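Local coordinates for protein BA_2500 (PDB 4GUC) that is of unknown function, a mainly beta Bacillus anthracis protein of the DUF5065 family, which belongs to the E-set (immunoglobulin-like) clan, at residues A23-E27 with E28-G32; M104-E108 with N109-G113. All blocks are in the same frame, centred on the assembly; numbering follows the deposited sequence.

Contact 1: residues A23-E27 with E28-G32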
loop_
_atom_site.group_PDB
_atom_site.type_symbol
_atom_site.label_atom_id
_atom_site.label_comp_id
_atom_site.label_asym_id
_atom_site.label_seq_id
_atom_site.Cartn_x
_atom_site.Cartn_y
_atom_site.Cartn_z
ATOM N N ALA A 23 10.172 7.080 0.756
ATOM C CA ALA A 23 9.016 7.279 -0.110
ATOM C C ALA A 23 8.304 8.559 0.217
ATOM O O ALA A 23 8.414 9.071 1.331
ATOM C CB ALA A 23 8.024 6.087 0.000
ATOM N N ASP A 24 7.560 9.083 -0.734
ATOM C CA ASP A 24 6.802 10.299 -0.501
ATOM C C ASP A 24 5.443 10.005 0.073
ATOM O O ASP A 24 4.694 9.194 -0.442
ATOM C CB ASP A 24 6.592 11.086 -1.791
ATOM C CG ASP A 24 7.796 11.923 -2.204
ATOM O OD1 ASP A 24 8.876 11.889 -1.568
ATOM O OD2 ASP A 24 7.624 12.669 -3.186
ATOM N N PHE A 25 5.107 10.657 1.169
ATOM C CA PHE A 25 3.802 10.510 1.760
ATOM C C PHE A 25 2.766 11.297 0.966
ATOM O O PHE A 25 2.994 12.468 0.622
ATOM C CB PHE A 25 3.762 10.996 3.201
ATOM C CG PHE A 25 2.364 11.085 3.739
ATOM C CD1 PHE A 25 1.647 9.946 4.029
ATOM C CD2 PHE A 25 1.779 12.301 3.988
ATOM C CE1 PHE A 25 0.351 10.028 4.488
ATOM C CE2 PHE A 25 0.484 12.372 4.455
ATOM C CZ PHE A 25 -0.218 11.222 4.720
ATOM N N ILE A 26 1.634 10.651 0.650
ATOM C CA ILE A 26 0.534 11.297 -0.055
ATOM C C ILE A 26 -0.777 11.035 0.684
ATOM O O ILE A 26 -1.106 9.900 1.042
ATOM C CB ILE A 26 0.481 11.010 -1.559
ATOM C CG1 ILE A 26 0.323 9.543 -1.846
ATOM C CG2 ILE A 26 1.727 11.619 -2.242
ATOM C CD1 ILE A 26 0.122 9.264 -3.357
ATOM N N GLU A 27 -1.528 12.087 0.948
ATOM C CA GLU A 27 -2.787 11.955 1.703
ATOM C C GLU A 27 -3.862 11.111 1.062
ATOM O O GLU A 27 -4.657 10.480 1.778
ATOM C CB GLU A 27 -3.276 13.354 2.136
ATOM C CG GLU A 27 -2.257 13.978 3.131
ATOM C CD GLU A 27 -2.546 15.382 3.638
ATOM O OE1 GLU A 27 -3.710 15.840 3.514
ATOM O OE2 GLU A 27 -1.574 16.003 4.193
ATOM N N GLU A 28 -3.834 10.997 -0.268
ATOM C CA GLU A 28 -4.823 10.187 -0.980
ATOM C C GLU A 28 -4.686 8.707 -0.611
ATOM O O GLU A 28 -5.637 7.928 -0.795
ATOM C CB GLU A 28 -4.746 10.366 -2.508
ATOM C CG GLU A 28 -5.043 11.752 -3.044
ATOM C CD GLU A 28 -4.002 12.813 -2.703
ATOM O OE1 GLU A 28 -2.857 12.448 -2.340
ATOM O OE2 GLU A 28 -4.324 14.022 -2.834
ATOM N N LEU A 29 -3.498 8.292 -0.145
ATOM C CA LEU A 29 -3.304 6.907 0.272
ATOM C C LEU A 29 -3.569 6.644 1.754
ATOM O O LEU A 29 -3.532 5.500 2.222
ATOM C CB LEU A 29 -1.894 6.402 -0.033
ATOM C CG LEU A 29 -1.555 6.058 -1.463
ATOM C CD1 LEU A 29 -0.044 5.822 -1.644
ATOM C CD2 LEU A 29 -2.351 4.790 -1.851
ATOM N N ALA A 30 -3.820 7.704 2.535
ATOM C CA ALA A 30 -4.058 7.597 4.006
ATOM C C ALA A 30 -5.539 7.371 4.362
ATOM O O ALA A 30 -6.236 8.268 4.836
ATOM C CB ALA A 30 -3.514 8.831 4.708
ATOM N N VAL A 31 -5.931 6.101 4.295
ATOM C CA VAL A 31 -7.287 5.622 4.482
ATOM C C VAL A 31 -7.798 5.527 5.914
ATOM O O VAL A 31 -8.997 5.401 6.150
ATOM C CB VAL A 31 -7.427 4.198 3.778
ATOM C CG1 VAL A 31 -7.120 4.347 2.267
ATOM C CG2 VAL A 31 -6.487 3.131 4.374
ATOM N N GLY A 32 -6.861 5.543 6.849
ATOM C CA GLY A 32 -7.210 5.449 8.253
ATOM C C GLY A 32 -7.379 3.984 8.578
ATOM O O GLY A 32 -7.157 3.118 7.742
#
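Ile26 and Leu29 meet in a local contact round a short 3-10 turn, just after strand 24-25 and before strand 34-35, near the protein surface. Two backbone hydrogen bonds of the i to i+3 kind wind the chain here. Leu29 N donates to Ile26 O at 3.1 Å, and Ala30 N donates to Glu27 O at 3.0 Å. Both donors sit well above the plane of the carbonyl they reach. The bonds are moderately bent, with an angle of 154° at the hydrogen of Ala30.

This repeat is what marks a 3-10 segment, here a single tight turn formed by residues 27 to 29. It lets the chain leave an edge of the mixed sheet, where strand 24-25 runs parallel to strand 109-119.

The turn brings the side chains of Ile26 and Leu29 to the same side. CG1 of Ile26 lies 3.7 Å from CD1 of Leu29. The two side chains cross at a slant, and CD1 of Ile26 also touches that leucine methyl. In Ile26, CG1 stands between the backbone N and the carbonyl carbon (chi1 60°), and CD1 continues the chain outward from it. Both side chains also rest on Ile44 of strand 39-45, which belongs to the other sheet. Leu29 is buried.

The outer parts of the turn are more exposed. The methyl of Ala30 approaches the rim of the Phe25 ring close to the ring plane, 4.1 Å from CE1 of Phe25. The chain of Glu28 bends at chi2 (69°), which folds its carboxylate back along the turn. Its OE1 comes to 3.7 Å from CB of Ile26, a contact without a hydrogen bond. Glu27 runs extended beyond CG instead, and its OE1 stays 6.6 Å from OE2 of Glu28.

Contact 2: residues M104-E108 with N109-G113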
loop_
_atom_site.group_PDB
_atom_site.type_symbol
_atom_site.label_atom_id
_atom_site.label_comp_id
_atom_site.label_asym_id
_atom_site.label_seq_id
_atom_site.Cartn_x
_atom_site.Cartn_y
_atom_site.Cartn_z
HETATM N N MSE A 104 2.395 2.881 -3.338
HETATM C CA MSE A 104 2.224 2.990 -4.764
HETATM C C MSE A 104 3.556 3.132 -5.463
HETATM O O MSE A 104 4.413 3.930 -5.028
HETATM C CB MSE A 104 1.341 4.179 -5.148
HETATM C CG MSE A 104 1.052 4.257 -6.668
HETATM SE SE MSE A 104 -0.118 5.646 -7.266
HETATM C CE MSE A 104 1.024 7.138 -6.933
ATOM N N LYS A 105 3.769 2.325 -6.499
ATOM C CA LYS A 105 4.954 2.424 -7.340
ATOM C C LYS A 105 4.465 3.137 -8.616
ATOM O O LYS A 105 3.464 2.722 -9.230
ATOM C CB LYS A 105 5.535 1.080 -7.686
ATOM C CG LYS A 105 6.806 1.190 -8.602
ATOM C CD LYS A 105 7.390 -0.154 -8.849
ATOM C CE LYS A 105 8.629 -0.126 -9.733
ATOM N NZ LYS A 105 8.338 0.318 -11.126
ATOM N N LEU A 106 5.168 4.195 -9.020
ATOM C CA LEU A 106 4.799 4.966 -10.225
ATOM C C LEU A 106 6.121 5.237 -10.898
ATOM O O LEU A 106 6.895 6.094 -10.471
ATOM C CB LEU A 106 4.091 6.250 -9.863
ATOM C CG LEU A 106 3.517 7.069 -11.000
ATOM C CD1 LEU A 106 2.392 6.305 -11.715
ATOM C CD2 LEU A 106 3.021 8.421 -10.471
ATOM N N GLY A 107 6.401 4.501 -11.956
ATOM C CA GLY A 107 7.720 4.648 -12.596
ATOM C C GLY A 107 8.778 4.178 -11.603
ATOM O O GLY A 107 8.620 3.151 -10.964
ATOM N N GLU A 108 9.838 4.963 -11.421
ATOM C CA GLU A 108 10.907 4.605 -10.494
ATOM C C GLU A 108 10.666 5.170 -9.091
ATOM O O GLU A 108 11.501 4.979 -8.199
ATOM C CB GLU A 108 12.229 5.215 -10.990
ATOM C CG GLU A 108 12.703 4.792 -12.356
ATOM C CD GLU A 108 13.201 3.359 -12.410
ATOM O OE1 GLU A 108 13.125 2.664 -11.364
ATOM O OE2 GLU A 108 13.708 2.944 -13.487
ATOM N N ASN A 109 9.531 5.839 -8.871
ATOM C CA ASN A 109 9.246 6.478 -7.592
ATOM C C ASN A 109 8.217 5.745 -6.757
ATOM O O ASN A 109 7.356 5.030 -7.272
ATOM C CB ASN A 109 8.776 7.913 -7.875
ATOM C CG ASN A 109 9.847 8.755 -8.584
ATOM O OD1 ASN A 109 11.048 8.628 -8.312
ATOM N ND2 ASN A 109 9.416 9.585 -9.519
ATOM N N TYR A 110 8.286 5.964 -5.454
ATOM C CA TYR A 110 7.393 5.336 -4.506
ATOM C C TYR A 110 6.688 6.347 -3.619
ATOM O O TYR A 110 7.282 7.350 -3.225
ATOM C CB TYR A 110 8.134 4.343 -3.626
ATOM C CG TYR A 110 8.667 3.151 -4.396
ATOM C CD1 TYR A 110 7.905 2.018 -4.576
ATOM C CD2 TYR A 110 9.937 3.161 -4.930
ATOM C CE1 TYR A 110 8.408 0.924 -5.249
ATOM C CE2 TYR A 110 10.427 2.095 -5.630
ATOM C CZ TYR A 110 9.635 0.971 -5.796
ATOM O OH TYR A 110 10.130 -0.145 -6.458
ATOM N N TYR A 111 5.441 6.022 -3.299
ATOM C CA TYR A 111 4.531 6.816 -2.470
ATOM C C TYR A 111 3.856 5.953 -1.434
ATOM O O TYR A 111 3.750 4.729 -1.652
ATOM C CB TYR A 111 3.458 7.446 -3.366
ATOM C CG TYR A 111 4.073 8.266 -4.480
ATOM C CD1 TYR A 111 4.324 9.610 -4.308
ATOM C CD2 TYR A 111 4.451 7.678 -5.687
ATOM C CE1 TYR A 111 4.956 10.372 -5.326
ATOM C CE2 TYR A 111 5.065 8.413 -6.693
ATOM C CZ TYR A 111 5.299 9.748 -6.515
ATOM O OH TYR A 111 5.905 10.468 -7.544
ATOM N N TYR A 112 3.460 6.501 -0.289
ATOM C CA TYR A 112 2.794 5.677 0.719
ATOM C C TYR A 112 1.806 6.521 1.493
ATOM O O TYR A 112 1.852 7.748 1.415
ATOM C CB TYR A 112 3.818 4.977 1.620
ATOM C CG TYR A 112 4.490 5.849 2.637
ATOM C CD1 TYR A 112 4.443 5.553 4.014
ATOM C CD2 TYR A 112 5.165 7.005 2.256
ATOM C CE1 TYR A 112 5.045 6.395 4.954
ATOM C CE2 TYR A 112 5.768 7.817 3.185
ATOM C CZ TYR A 112 5.686 7.531 4.532
ATOM O OH TYR A 112 6.308 8.389 5.413
ATOM N N GLY A 113 0.910 5.872 2.230
ATOM C CA GLY A 113 -0.111 6.563 3.010
ATOM C C GLY A 113 0.038 6.446 4.518
ATOM O O GLY A 113 -0.865 6.861 5.264
HETATM O O HOH W 1 6.861 8.844 -10.870
#
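Lys105 crosses the Tyr110 ring at a slant on one side of a beta hairpin. From its CB the lysine can be followed past this neighbour. CB touches CE1 of Tyr110, and CG comes to 3.7 Å from the same CE1. CD and CE then pass the phenol oxygen, with CE 3.6 Å from OH of Tyr110. The chain is extended as far as CE and turns only at the last torsion (chi4 -66°). That turn brings NZ of Lys105 to O of Gly107, where it donates a hydrogen bond of 2.9 Å. The lysine thus ties the tip of the hairpin back to its own strand.

A type II' turn from Leu106 to Asn109 makes the tip. Gly107, with its positive phi of 65°, takes the second position. Leu106 and Asn109 close the turn with paired backbone bonds, and Met104 and Tyr111 form the next hydrogen-bonded pair. The bond from Leu106 N to Asn109 O is nearly straight, at 172°. A water also bridges the closing pair: it donates to O of Leu106 at 2.8 Å and accepts from ND2 of Asn109.

The other face carries Met104, Leu106, Asn109 and Tyr111. Met104, present as selenomethionine, turns about its CG-SE bond, which puts CE 3.7 Å from CD2 of Tyr111. CB of Leu106 meets CE2 of the same ring.

Tyr110 OH is bonded to Arg12 N, and its ring packs edge-to-face with Trp13. On the opposite face Met104 and Leu106 touch Thr46. Strand 109-119 carries strand 24-25 along its other edge, while strand 98-106 pairs with strand 53-59. Farther along, Tyr112 packs on helix 16-22 and hydrogen-bonds His20.

Contacts 1 and 2 are both local and near the surface, each with one buried residue among those that touch, Leu29 in the first and Met104 in the second. They serve the same sheet, because strand 24-25 runs beside strand 109-119. Asp24 O and Tyr112 N, and Ile26 N and Tyr112 O, are probably hydrogen-bonded, each at 3.0 Å. Contact 1 turns the chain away from this strand and packs mostly aliphatic side chains against strand 39-45. Contact 2 closes a hairpin within the sheet. Its chemistry is richer in paired backbone bonds, tyrosine rings and a bridging water. Ile26 and Tyr111 touch, so the apolar sides of the two contacts meet.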